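Local coordinates for RNA-dependent RNA polymerase (Farallon virus, PDB 6DX5), which probably copies and transcribes viral RNA as a full-length protein, its N-terminal part here being a viral OTU cysteine protease (deubiquitinase) domain, at residues I4-F9 / V154-T159. Sequence-based numbering, arbitrary orientation.
Sequences INWQLF and VQKFGT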
# COMPACT_ATOMS: atom_id res chain seq x y z
N ILE A 4 -12.32 0.64 -16.94
CA ILE A 4 -12.02 0.33 -15.55
C ILE A 4 -12.42 1.52 -14.69
O ILE A 4 -12.16 2.67 -15.05
CB ILE A 4 -10.52 0.02 -15.39
CG1 ILE A 4 -10.10 -1.12 -16.33
CG2 ILE A 4 -10.16 -0.20 -13.92
CD1 ILE A 4 -8.64 -1.02 -16.74
N ASN A 5 -13.03 1.25 -13.53
CA ASN A 5 -13.37 2.33 -12.62
C ASN A 5 -12.31 2.41 -11.53
O ASN A 5 -12.10 1.47 -10.75
CB ASN A 5 -14.80 2.18 -12.07
CG ASN A 5 -14.86 1.43 -10.77
OD1 ASN A 5 -14.83 2.02 -9.69
ND2 ASN A 5 -14.97 0.11 -10.86
N TRP A 6 -11.60 3.52 -11.51
CA TRP A 6 -10.49 3.77 -10.63
C TRP A 6 -10.99 4.49 -9.39
O TRP A 6 -11.78 5.44 -9.50
CB TRP A 6 -9.45 4.61 -11.36
CG TRP A 6 -8.79 3.88 -12.49
CD1 TRP A 6 -9.03 4.03 -13.85
CD2 TRP A 6 -7.80 2.86 -12.37
NE1 TRP A 6 -8.24 3.16 -14.57
CE2 TRP A 6 -7.47 2.43 -13.69
CE3 TRP A 6 -7.14 2.28 -11.27
CZ2 TRP A 6 -6.52 1.44 -13.94
CZ3 TRP A 6 -6.22 1.28 -11.51
CH2 TRP A 6 -5.92 0.85 -12.85
N GLN A 7 -10.57 4.03 -8.21
CA GLN A 7 -10.90 4.67 -6.94
C GLN A 7 -9.69 5.45 -6.46
O GLN A 7 -8.57 4.90 -6.43
CB GLN A 7 -11.29 3.64 -5.88
CG GLN A 7 -12.54 2.82 -6.24
CD GLN A 7 -13.80 3.68 -6.31
OE1 GLN A 7 -14.30 4.19 -5.29
NE2 GLN A 7 -14.32 3.85 -7.53
N LEU A 8 -9.89 6.71 -6.08
CA LEU A 8 -8.78 7.47 -5.51
C LEU A 8 -8.33 6.78 -4.23
O LEU A 8 -9.13 6.29 -3.43
CB LEU A 8 -9.16 8.93 -5.25
CG LEU A 8 -7.94 9.86 -5.07
CD1 LEU A 8 -7.25 10.27 -6.37
CD2 LEU A 8 -8.34 11.09 -4.33
N PHE A 9 -7.03 6.71 -4.06
CA PHE A 9 -6.43 5.90 -3.02
C PHE A 9 -5.33 6.66 -2.30
O PHE A 9 -4.91 6.25 -1.21
CB PHE A 9 -5.90 4.63 -3.68
CG PHE A 9 -5.25 3.64 -2.77
CD1 PHE A 9 -5.99 2.96 -1.82
CD2 PHE A 9 -3.92 3.32 -2.94
CE1 PHE A 9 -5.38 2.01 -1.01
CE2 PHE A 9 -3.30 2.39 -2.14
CZ PHE A 9 -4.03 1.73 -1.17
N VAL A 154 -4.48 -3.82 -8.75
CA VAL A 154 -3.72 -2.94 -9.62
C VAL A 154 -3.82 -1.52 -9.08
O VAL A 154 -4.88 -1.12 -8.60
CB VAL A 154 -4.21 -3.05 -11.08
CG1 VAL A 154 -5.67 -2.83 -11.14
CG2 VAL A 154 -3.48 -2.09 -11.99
N GLN A 155 -2.69 -0.79 -9.10
CA GLN A 155 -2.58 0.61 -8.75
C GLN A 155 -2.08 1.38 -9.96
O GLN A 155 -1.38 0.85 -10.84
CB GLN A 155 -1.60 0.87 -7.60
CG GLN A 155 -1.83 0.09 -6.37
CD GLN A 155 -0.86 -1.09 -6.25
OE1 GLN A 155 0.39 -0.93 -6.16
NE2 GLN A 155 -1.44 -2.30 -6.27
N LYS A 156 -2.40 2.67 -9.95
CA LYS A 156 -2.10 3.58 -11.05
C LYS A 156 -1.67 4.92 -10.44
O LYS A 156 -2.40 5.51 -9.65
CB LYS A 156 -3.35 3.74 -11.92
CG LYS A 156 -3.37 4.72 -13.09
CD LYS A 156 -4.64 4.41 -13.88
CE LYS A 156 -5.68 5.53 -13.96
NZ LYS A 156 -5.12 6.89 -14.10
N PHE A 157 -0.45 5.35 -10.73
CA PHE A 157 0.01 6.68 -10.37
C PHE A 157 -0.21 7.55 -11.59
O PHE A 157 0.36 7.27 -12.65
CB PHE A 157 1.49 6.66 -9.99
CG PHE A 157 1.78 5.84 -8.78
CD1 PHE A 157 1.81 6.43 -7.53
CD2 PHE A 157 2.08 4.49 -8.88
CE1 PHE A 157 2.11 5.71 -6.39
CE2 PHE A 157 2.38 3.75 -7.72
CZ PHE A 157 2.40 4.39 -6.49
N GLY A 158 -1.05 8.57 -11.45
CA GLY A 158 -1.40 9.40 -12.59
C GLY A 158 -2.83 9.18 -13.02
O GLY A 158 -3.50 8.23 -12.61
N THR A 159 -3.31 10.09 -13.88
CA THR A 159 -4.71 10.14 -14.30
C THR A 159 -5.00 9.59 -15.69
O THR A 159 -6.17 9.58 -16.09
CB THR A 159 -5.22 11.58 -14.28
OG1 THR A 159 -4.38 12.36 -15.13
CG2 THR A 159 -5.21 12.12 -12.86
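W6 sets its CG anti to its own carbonyl carbon (chi1 -67°) and K156 sends its chain out with CG anti to the backbone N (chi1 175°); the two side chains cross at about a right angle, with the K156 methylenes lying over the indole face. The contact belongs to the mixed beta-sheet of the viral OTU fold. Strand 13-16 lies between strands 7-10 and 151-157, pairing with both through backbone hydrogen bonds such as Q7 with T15 and K156 with Y14, so the W6 side chain spans a neighbouring strand to reach K156, and S16 also touches the W6 side chain. K156 covers one ring face: CB rests near W6 CZ3, CD comes to 3.5 Å from W6 CE2, and CE lies 3.5 Å from the centroid of the five-membered ring, a CH-pi contact almost on its normal. Bends at chi3 and chi4 then turn the end of the chain up from the indole, placing NZ over the same centroid at 4.8 Å. This cation-pi contact is thus longer than the methylene contact beneath it. On the opposite ring face sits CG2 of I4, 3.7 Å above the plane and offset toward the rim, so the indole is clamped between a residue of its own segment and a lysine two strands away. At its benzo edge, CH2 of W6 meets CG2 of V154 in the ring plane at 3.9 Å. V162 also packs on W6. The ammonium group of buried K156 is not left to the ring alone: D160 O accepts one hydrogen bond from it, and G158 O takes another at 2.6 Å from K156 NZ, which stands tilted 32° from the G158 carbonyl plane.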